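Long-range contact in export chaperone SatS (PDB 6DNM), which acts as a chaperone for proteins exported through the SecA2 pathway of Mycobacterium tuberculosis, the part described here being its C-terminal domain: residues R46-V52 against S185-E190. Residues are numbered along the deposited sequence; the frame is centred on the assembly and turned at random.
Sequences RNGRISV and SRLRRE
Arg188 swings CG away from its own backbone N (chi1 -176°) and bends at chi3, which lays its guanidinium flat over that of Arg46, whose chain runs extended from CG to NE. The two groups stack, centres 3.7 Å apart and planes 15° from parallel, although both carry charge. Arg49 NE approaches the opposite face of the Arg188 group, its own guanidinium turned steeply to it, and Arg49 NH2 comes within 3.2 Å of Arg188 NH1, two donors with no bond between them. Acceptors lie at the edges and probably offset some of the charge. Arg46 O, in the plane of the Arg188 guanidinium, accepts from Arg188 NH2 (3.2 Å), while a water beneath the stack donates to Arg49 O and Ser51 OG. Arg46 NH2 forms a salt bridge to the syn side of Glu190 OE1 (3.1 Å), and Ser51 OG donates to the anti side of that oxygen at 2.6 Å.

Beneath these side chains, residues 49-52 and 187-189 pair as parallel strands. Ile50 N bonds Arg186 O (2.7 Å), and the alternation continues through Arg188 N to Ile50 O, Val52 N to Arg188 O and Glu190 N to Val52 O. On the other sheet face, Leu187 CD2 touches both Ile50 CD1 (4.1 Å) and Val52 CG1 (4.0 Å); Ile50 also touches helix 117-134, and Val52 touches Phe30. The pairing thus adds strand 187-189, which follows helix 170-185, as an outer strand of a three-stranded mixed sheet. Chemically, one carboxylate oxygen gripped by two donors probably offsets part of the charge of the stacked arginines, while four backbone hydrogen bonds define the parallel register.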
loop_
_atom_site.group_PDB
_atom_site.type_symbol
_atom_site.label_atom_id
_atom_site.label_comp_id
_atom_site.label_asym_id
_atom_site.label_seq_id
_atom_site.Cartn_x
_atom_site.Cartn_y
_atom_site.Cartn_z
ATOM N N ARG A 46 -8.826 11.006 -0.486
ATOM C CA ARG A 46 -9.799 11.755 0.293
ATOM C C ARG A 46 -10.875 10.794 0.767
ATOM O O ARG A 46 -11.146 9.782 0.116
ATOM C CB ARG A 46 -10.448 12.874 -0.537
ATOM C CG ARG A 46 -11.126 12.360 -1.806
ATOM C CD ARG A 46 -11.248 13.435 -2.884
ATOM N NE ARG A 46 -12.109 13.009 -3.986
ATOM C CZ ARG A 46 -11.669 12.486 -5.127
ATOM N NH1 ARG A 46 -12.531 12.128 -6.071
ATOM N NH2 ARG A 46 -10.369 12.319 -5.329
ATOM N N ASN A 47 -11.471 11.116 1.914
ATOM C CA ASN A 47 -12.601 10.353 2.452
ATOM C C ASN A 47 -12.282 8.862 2.580
ATOM O O ASN A 47 -13.107 7.998 2.274
ATOM C CB ASN A 47 -13.874 10.598 1.639
ATOM C CG ASN A 47 -14.204 12.076 1.515
ATOM O OD1 ASN A 47 -14.121 12.818 2.489
ATOM N ND2 ASN A 47 -14.572 12.510 0.312
ATOM N N GLY A 48 -11.067 8.556 3.030
ATOM C CA GLY A 48 -10.693 7.173 3.270
ATOM C C GLY A 48 -10.441 6.316 2.048
ATOM O O GLY A 48 -10.307 5.094 2.191
ATOM N N ARG A 49 -10.374 6.905 0.853
ATOM C CA ARG A 49 -10.060 6.164 -0.364
ATOM C C ARG A 49 -8.815 6.750 -1.014
ATOM O O ARG A 49 -8.649 7.973 -1.086
ATOM C CB ARG A 49 -11.229 6.169 -1.360
ATOM C CG ARG A 49 -12.524 5.525 -0.847
ATOM C CD ARG A 49 -13.246 4.727 -1.943
ATOM N NE ARG A 49 -13.671 5.555 -3.068
ATOM C CZ ARG A 49 -13.743 5.124 -4.323
ATOM N NH1 ARG A 49 -13.413 3.875 -4.619
ATOM N NH2 ARG A 49 -14.138 5.944 -5.286
ATOM N N ILE A 50 -7.953 5.862 -1.492
ATOM C CA ILE A 50 -6.631 6.208 -2.003
ATOM C C ILE A 50 -6.724 6.411 -3.508
ATOM O O ILE A 50 -7.164 5.514 -4.235
ATOM C CB ILE A 50 -5.638 5.078 -1.687
ATOM C CG1 ILE A 50 -5.548 4.850 -0.174
ATOM C CG2 ILE A 50 -4.278 5.343 -2.337
ATOM C CD1 ILE A 50 -5.013 3.487 0.197
ATOM N N SER A 51 -6.275 7.574 -3.983
ATOM C CA SER A 51 -6.206 7.822 -5.420
ATOM C C SER A 51 -5.039 7.049 -6.026
ATOM O O SER A 51 -3.888 7.229 -5.613
ATOM C CB SER A 51 -6.016 9.315 -5.680
ATOM O OG SER A 51 -7.183 10.046 -5.352
ATOM N N VAL A 52 -5.329 6.204 -7.020
ATOM C CA VAL A 52 -4.302 5.421 -7.695
ATOM C C VAL A 52 -4.235 5.789 -9.170
ATOM O O VAL A 52 -5.234 6.167 -9.791
ATOM C CB VAL A 52 -4.494 3.902 -7.512
ATOM C CG1 VAL A 52 -4.304 3.538 -6.049
ATOM C CG2 VAL A 52 -5.857 3.446 -8.033
ATOM N N SER A 185 -11.832 -1.874 -2.859
ATOM C CA SER A 185 -12.852 -0.860 -2.619
ATOM C C SER A 185 -12.250 0.463 -2.157
ATOM O O SER A 185 -12.902 1.505 -2.294
ATOM C CB SER A 185 -13.875 -1.368 -1.596
ATOM O OG SER A 185 -13.442 -1.153 -0.258
ATOM N N ARG A 186 -11.029 0.445 -1.621
ATOM C CA ARG A 186 -10.370 1.639 -1.110
ATOM C C ARG A 186 -9.432 2.287 -2.119
ATOM O O ARG A 186 -8.854 3.336 -1.817
ATOM C CB ARG A 186 -9.592 1.321 0.175
ATOM C CG ARG A 186 -10.425 0.709 1.295
ATOM C CD ARG A 186 -11.419 1.703 1.862
ATOM N NE ARG A 186 -12.669 1.672 1.112
ATOM C CZ ARG A 186 -13.619 2.594 1.217
ATOM N NH1 ARG A 186 -13.460 3.619 2.044
ATOM N NH2 ARG A 186 -14.724 2.494 0.491
ATOM N N LEU A 187 -9.261 1.698 -3.300
ATOM C CA LEU A 187 -8.396 2.250 -4.336
ATOM C C LEU A 187 -9.268 2.923 -5.389
ATOM O O LEU A 187 -9.908 2.242 -6.200
ATOM C CB LEU A 187 -7.561 1.138 -4.968
ATOM C CG LEU A 187 -6.693 0.295 -4.033
ATOM C CD1 LEU A 187 -5.854 -0.709 -4.818
ATOM C CD2 LEU A 187 -5.813 1.171 -3.150
ATOM N N ARG A 188 -9.268 4.257 -5.382
ATOM C CA ARG A 188 -10.077 5.067 -6.289
ATOM C C ARG A 188 -9.279 5.307 -7.568
ATOM O O ARG A 188 -8.245 5.987 -7.555
ATOM C CB ARG A 188 -10.428 6.393 -5.612
ATOM C CG ARG A 188 -11.353 7.298 -6.419
ATOM C CD ARG A 188 -11.252 8.768 -5.992
ATOM N NE ARG A 188 -11.463 8.977 -4.556
ATOM C CZ ARG A 188 -12.651 9.103 -3.966
ATOM N NH1 ARG A 188 -13.769 9.035 -4.679
ATOM N NH2 ARG A 188 -12.721 9.294 -2.654
ATOM N N ARG A 189 -9.753 4.756 -8.675
ATOM C CA ARG A 189 -9.080 4.952 -9.949
ATOM C C ARG A 189 -9.294 6.389 -10.406
ATOM O O ARG A 189 -10.432 6.824 -10.585
ATOM C CB ARG A 189 -9.641 3.972 -10.977
ATOM C CG ARG A 189 -8.992 2.594 -10.948
ATOM C CD ARG A 189 -9.406 1.777 -9.740
ATOM N NE ARG A 189 -9.064 0.372 -9.926
ATOM C CZ ARG A 189 -9.101 -0.552 -8.973
ATOM N NH1 ARG A 189 -8.757 -1.802 -9.262
ATOM N NH2 ARG A 189 -9.473 -0.234 -7.736
ATOM N N GLU A 190 -8.206 7.137 -10.562
ATOM C CA GLU A 190 -8.308 8.488 -11.101
ATOM C C GLU A 190 -8.078 8.461 -12.605
ATOM O O GLU A 190 -8.119 7.398 -13.222
ATOM C CB GLU A 190 -7.310 9.430 -10.424
ATOM C CG GLU A 190 -7.470 9.523 -8.917
ATOM C CD GLU A 190 -8.562 10.487 -8.489
ATOM O OE1 GLU A 190 -8.464 11.035 -7.374
ATOM O OE2 GLU A 190 -9.517 10.704 -9.263
HETATM O O HOH W 1 -9.287 9.290 -3.465
#